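Long-range contacts in tryptase inhibitor (Rhipicephalus appendiculatus, PDB 2UUX), which inhibits human tryptase, probably as one of the serine endopeptidase inhibitors, through the modified Kunitz fold that this single domain carries: residues A1-V6 against C31-E36; I8-P13 against Y26-C31. All blocks are in the same frame, centred on the assembly; numbering follows the deposited sequence.

Interaction 1: A1-V6 against C31-E36; sequences AAECTV and CCKVYE
Lys33 NZ has three partners: Cys4 O, Glu3 OE1 and a water. It donates to the backbone O of Cys4 at 2.7 Å, meeting it almost head-on, with a C=O...N angle of 166°. Glu3 OE1 forms a longer salt bridge to Lys33 NZ at 3.6 Å, the two side chains running side by side and pointing the same way. The water bridges the two, donating to Glu3 OE1 at 2.7 Å and accepting from Lys33 NZ. The lysine chain is extended until its last torsion, where a turn (chi4 64°) swings NZ toward the Cys4 carbonyl. Beneath this polar end, the Cys4 SG-Cys31 SG disulfide (2.0 Å, chi3 79°) ties the N-terminal segment to the residue just before strand 32-36, and Lys33 CB lies 3.9 Å from Cys4 SG. Farther along, Val6 CG2 meets Lys33 CD at 4.0 Å and touches the Tyr35 hydroxyl, whose hydrogen-bond partner is Glu12. Cys32, whose CB points away from 1-6, forms a disulfide with Cys49. A covalent crosslink beside a charged one thus fastens the N-terminal segment of this Kunitz-type domain; the nearby carboxylate and carbonyl would probably favour the protonated lysine.

Interaction 2: I8-P13 against Y26-C31; sequences IGWSEP and YCMGNC
Pro13 lies over one face of the Tyr26 ring, its CB 4.1 Å from the ring centroid in a CH-pi contact, 27° off the normal. Pro13 CG sits over the same face, nearer the CE2 and CZ rim. The thioether of Met28 fills in beside them: its CB points away from 8-13, but the bend at chi2 (-66°) brings CE back to 3.8 Å from Pro13 CD and 3.6 Å from Ser11 O. Buried Met28 also touches Pro7, Lys33 and Tyr35, and Tyr26 OH is hydrogen-bonded to Thr40 O. With an alanine at Tyr26, Pro13 is likely to lose the ring it lies against, and the Thr40 carbonyl its hydroxyl partner. In this modified Kunitz domain the contact lays the irregular segment 8-13 antiparallel to the end of strand 22-27 and the turn after it, with no hydrogen bond between the two segments. Around Trp10 the packing is more exposed. The indole covers the turn's backbone, with Gly29 CA 4.0 Å from the centroid of its six-membered ring and 21° off the normal, while Cys27 O approaches Trp10 CZ3 obliquely at 3.2 Å. Gly29 has positive phi, and it offers the indole backbone alone. On the looser, solvent side, Ser11 directs its CB away from 26-31.

Centred about 9 Å apart, the two interactions share Cys31, and each draws one of the two neighbouring antiparallel strands, 22-27 and 32-37, into its contact. Along the chain, 1-6 comes first and 8-13 soon after, and their partners follow in the reverse order, 26-31 before 31-36, so interaction 2 lies within the span that interaction 1 closes. They also touch directly: Lys33 O bonds to Tyr26 N in the sheet, and Val6 packs on Glu12. Tyr35 also packs on Pro13, and its ring meets that of Tyr26. Both irregular N-terminal segments are therefore fastened to one small disulfide-rich hairpin, consistent with a compact Kunitz-type inhibitor domain that has little regular secondary structure.

Interaction 1: A1-V6 against C31-E36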
loop_
_atom_site.group_PDB
_atom_site.type_symbol
_atom_site.label_atom_id
_atom_site.label_comp_id
_atom_site.label_asym_id
_atom_site.label_seq_id
_atom_site.Cartn_x
_atom_site.Cartn_y
_atom_site.Cartn_z
ATOM N N ALA A 1 16.198 -10.137 4.321
ATOM C CA ALA A 1 14.859 -9.528 4.059
ATOM C C ALA A 1 14.888 -8.005 3.836
ATOM O O ALA A 1 14.996 -7.246 4.814
ATOM C CB ALA A 1 13.931 -9.850 5.228
ATOM N N ALA A 2 14.780 -7.561 2.575
ATOM C CA ALA A 2 14.417 -6.156 2.280
ATOM C C ALA A 2 12.947 -6.052 1.885
ATOM O O ALA A 2 12.570 -6.382 0.750
ATOM C CB ALA A 2 15.276 -5.563 1.192
ATOM N N GLU A 3 12.130 -5.579 2.827
ATOM C CA GLU A 3 10.722 -5.348 2.597
ATOM C C GLU A 3 10.430 -3.903 2.964
ATOM O O GLU A 3 11.329 -3.141 3.308
ATOM C CB GLU A 3 9.837 -6.307 3.419
ATOM C CG GLU A 3 10.248 -6.431 4.883
ATOM C CD GLU A 3 9.101 -6.355 5.897
ATOM O OE1 GLU A 3 7.895 -6.457 5.547
ATOM O OE2 GLU A 3 9.448 -6.182 7.084
ATOM N N CYS A 4 9.162 -3.535 2.881
ATOM C CA CYS A 4 8.733 -2.206 3.230
ATOM C C CYS A 4 8.072 -2.233 4.617
ATOM O O CYS A 4 7.038 -2.876 4.817
ATOM C CB CYS A 4 7.765 -1.753 2.158
ATOM S SG CYS A 4 7.117 -0.154 2.418
ATOM N N THR A 5 8.675 -1.541 5.582
ATOM C CA THR A 5 8.147 -1.444 6.959
ATOM C C THR A 5 7.332 -0.179 7.115
ATOM O O THR A 5 7.768 0.907 6.722
ATOM C CB THR A 5 9.312 -1.443 7.960
ATOM O OG1 THR A 5 10.049 -2.678 7.804
ATOM C CG2 THR A 5 8.834 -1.231 9.435
ATOM N N VAL A 6 6.135 -0.296 7.706
ATOM C CA VAL A 6 5.310 0.878 7.993
ATOM C C VAL A 6 6.074 1.794 8.994
ATOM O O VAL A 6 6.522 1.329 10.064
ATOM C CB VAL A 6 3.939 0.464 8.547
ATOM C CG1 VAL A 6 3.172 1.690 8.920
ATOM C CG2 VAL A 6 3.186 -0.416 7.539
ATOM N N CYS A 31 8.584 3.708 0.853
ATOM C CA CYS A 31 8.522 2.462 0.124
ATOM C C CYS A 31 7.078 2.097 -0.078
ATOM O O CYS A 31 6.200 2.513 0.686
ATOM C CB CYS A 31 9.280 1.375 0.886
ATOM S SG CYS A 31 8.737 1.077 2.578
ATOM N N CYS A 32 6.850 1.323 -1.119
ATOM C CA CYS A 32 5.551 0.850 -1.469
ATOM C C CYS A 32 5.291 -0.524 -0.860
ATOM O O CYS A 32 6.141 -1.413 -0.914
ATOM C CB CYS A 32 5.448 0.769 -2.974
ATOM S SG CYS A 32 5.411 2.413 -3.737
ATOM N N LYS A 33 4.114 -0.675 -0.275
ATOM C CA LYS A 33 3.727 -1.884 0.400
ATOM C C LYS A 33 2.419 -2.378 -0.195
ATOM O O LYS A 33 1.496 -1.604 -0.417
ATOM C CB LYS A 33 3.572 -1.610 1.885
ATOM C CG LYS A 33 3.482 -2.835 2.695
ATOM C CD LYS A 33 3.628 -2.515 4.186
ATOM C CE LYS A 33 3.729 -3.776 5.007
ATOM N NZ LYS A 33 4.949 -4.605 4.731
ATOM N N VAL A 34 2.360 -3.664 -0.466
ATOM C CA VAL A 34 1.248 -4.261 -1.174
ATOM C C VAL A 34 0.258 -4.933 -0.195
ATOM O O VAL A 34 0.658 -5.612 0.776
ATOM C CB VAL A 34 1.699 -5.195 -2.301
ATOM C CG1 VAL A 34 2.163 -6.459 -1.738
ATOM C CG2 VAL A 34 0.583 -5.384 -3.320
ATOM N N TYR A 35 -1.023 -4.727 -0.446
ATOM C CA TYR A 35 -2.088 -5.330 0.355
ATOM C C TYR A 35 -3.125 -5.913 -0.565
ATOM O O TYR A 35 -3.447 -5.307 -1.586
ATOM C CB TYR A 35 -2.780 -4.282 1.265
ATOM C CG TYR A 35 -1.935 -3.770 2.389
ATOM C CD1 TYR A 35 -2.019 -4.308 3.647
ATOM C CD2 TYR A 35 -0.977 -2.784 2.174
ATOM C CE1 TYR A 35 -1.203 -3.868 4.681
ATOM C CE2 TYR A 35 -0.177 -2.323 3.201
ATOM C CZ TYR A 35 -0.278 -2.874 4.445
ATOM O OH TYR A 35 0.539 -2.405 5.456
ATOM N N GLU A 36 -3.640 -7.090 -0.205
ATOM C CA GLU A 36 -4.698 -7.723 -0.980
ATOM C C GLU A 36 -5.907 -7.986 -0.080
ATOM O O GLU A 36 -5.757 -8.433 1.037
ATOM C CB GLU A 36 -4.080 -8.975 -1.641
ATOM C CG GLU A 36 -4.906 -10.057 -2.167
ATOM C CD GLU A 36 -4.031 -11.272 -2.398
ATOM O OE1 GLU A 36 -3.208 -11.219 -3.324
ATOM O OE2 GLU A 36 -4.049 -12.234 -1.603
HETATM O O HOH W 1 5.651 -6.308 6.982
#

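Interaction 2: I8-P13 against Y26-C31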
loop_
_atom_site.group_PDB
_atom_site.type_symbol
_atom_site.label_atom_id
_atom_site.label_comp_id
_atom_site.label_asym_id
_atom_site.label_seq_id
_atom_site.Cartn_x
_atom_site.Cartn_y
_atom_site.Cartn_z
ATOM N N ILE A 8 7.233 4.885 11.638
ATOM C CA ILE A 8 6.772 5.665 12.789
ATOM C C ILE A 8 5.796 6.723 12.293
ATOM O O ILE A 8 6.107 7.464 11.379
ATOM C CB ILE A 8 7.983 6.429 13.461
ATOM C CG1 ILE A 8 8.923 5.470 14.143
ATOM C CG2 ILE A 8 7.496 7.565 14.339
ATOM C CD1 ILE A 8 10.094 6.176 14.785
ATOM N N GLY A 9 4.625 6.788 12.920
ATOM C CA GLY A 9 3.630 7.807 12.616
ATOM C C GLY A 9 2.749 7.465 11.435
ATOM O O GLY A 9 1.931 8.279 11.034
ATOM N N TRP A 10 2.881 6.242 10.900
ATOM C CA TRP A 10 2.074 5.788 9.760
ATOM C C TRP A 10 1.251 4.618 10.210
ATOM O O TRP A 10 1.570 3.924 11.193
ATOM C CB TRP A 10 2.892 5.408 8.498
ATOM C CG TRP A 10 3.460 6.608 7.860
ATOM C CD1 TRP A 10 4.363 7.452 8.444
ATOM C CD2 TRP A 10 3.227 7.137 6.558
ATOM N NE1 TRP A 10 4.690 8.439 7.606
ATOM C CE2 TRP A 10 4.014 8.297 6.439
ATOM C CE3 TRP A 10 2.414 6.775 5.491
ATOM C CZ2 TRP A 10 4.005 9.101 5.307
ATOM C CZ3 TRP A 10 2.397 7.577 4.373
ATOM C CH2 TRP A 10 3.188 8.731 4.286
ATOM N N SER A 11 0.170 4.404 9.469
ATOM C CA SER A 11 -0.830 3.406 9.821
ATOM C C SER A 11 -0.936 2.366 8.736
ATOM O O SER A 11 -0.692 2.658 7.581
ATOM C CB SER A 11 -2.212 4.062 9.980
ATOM O OG SER A 11 -2.220 5.107 10.959
ATOM N N GLU A 12 -1.378 1.177 9.105
ATOM C CA GLU A 12 -1.832 0.187 8.169
ATOM C C GLU A 12 -3.114 0.682 7.492
ATOM O O GLU A 12 -3.893 1.392 8.124
ATOM C CB GLU A 12 -2.222 -1.077 8.925
ATOM C CG GLU A 12 -1.129 -1.696 9.743
ATOM C CD GLU A 12 -0.056 -2.294 8.888
ATOM O OE1 GLU A 12 -0.404 -3.018 7.924
ATOM O OE2 GLU A 12 1.139 -2.080 9.205
ATOM N N PRO A 13 -3.376 0.274 6.232
ATOM C CA PRO A 13 -4.685 0.614 5.642
ATOM C C PRO A 13 -5.809 -0.065 6.401
ATOM O O PRO A 13 -5.622 -1.110 6.972
ATOM C CB PRO A 13 -4.602 0.069 4.210
ATOM C CG PRO A 13 -3.512 -0.890 4.246
ATOM C CD PRO A 13 -2.557 -0.543 5.323
ATOM N N TYR A 26 0.518 0.882 -1.478
ATOM C CA TYR A 26 0.485 2.122 -0.700
ATOM C C TYR A 26 1.877 2.646 -0.462
ATOM O O TYR A 26 2.760 1.902 -0.080
ATOM C CB TYR A 26 -0.132 1.888 0.679
ATOM C CG TYR A 26 -1.550 1.460 0.633
ATOM C CD1 TYR A 26 -2.570 2.353 0.792
ATOM C CD2 TYR A 26 -1.882 0.146 0.454
ATOM C CE1 TYR A 26 -3.857 1.939 0.765
ATOM C CE2 TYR A 26 -3.182 -0.278 0.428
ATOM C CZ TYR A 26 -4.166 0.620 0.594
ATOM O OH TYR A 26 -5.489 0.227 0.557
ATOM N N CYS A 27 2.061 3.950 -0.624
ATOM C CA CYS A 27 3.336 4.564 -0.265
ATOM C C CYS A 27 3.416 4.795 1.219
ATOM O O CYS A 27 2.795 5.719 1.742
ATOM C CB CYS A 27 3.558 5.882 -1.033
ATOM S SG CYS A 27 5.114 6.718 -0.545
ATOM N N MET A 28 4.239 4.007 1.875
ATOM C CA MET A 28 4.467 4.069 3.303
ATOM C C MET A 28 5.700 4.900 3.612
ATOM O O MET A 28 6.726 4.394 4.072
ATOM C CB MET A 28 4.584 2.640 3.817
ATOM C CG MET A 28 3.281 1.821 3.657
ATOM S SD MET A 28 1.940 2.503 4.727
ATOM C CE MET A 28 0.850 1.077 4.687
ATOM N N GLY A 29 5.584 6.190 3.331
ATOM C CA GLY A 29 6.676 7.128 3.574
ATOM C C GLY A 29 7.772 7.093 2.531
ATOM O O GLY A 29 7.993 8.072 1.836
ATOM N N ASN A 30 8.471 5.966 2.430
ATOM C CA ASN A 30 9.572 5.809 1.487
ATOM C C ASN A 30 9.642 4.489 0.786
ATOM O O ASN A 30 10.637 4.163 0.168
ATOM C CB ASN A 30 10.905 6.079 2.197
ATOM C CG ASN A 30 11.160 5.117 3.325
ATOM O OD1 ASN A 30 10.445 4.114 3.447
ATOM N ND2 ASN A 30 12.128 5.426 4.191
ATOM N N CYS A 31 8.584 3.708 0.853
ATOM C CA CYS A 31 8.522 2.462 0.124
ATOM C C CYS A 31 7.078 2.097 -0.078
ATOM O O CYS A 31 6.200 2.513 0.686
ATOM C CB CYS A 31 9.280 1.375 0.886
ATOM S SG CYS A 31 8.737 1.077 2.578
#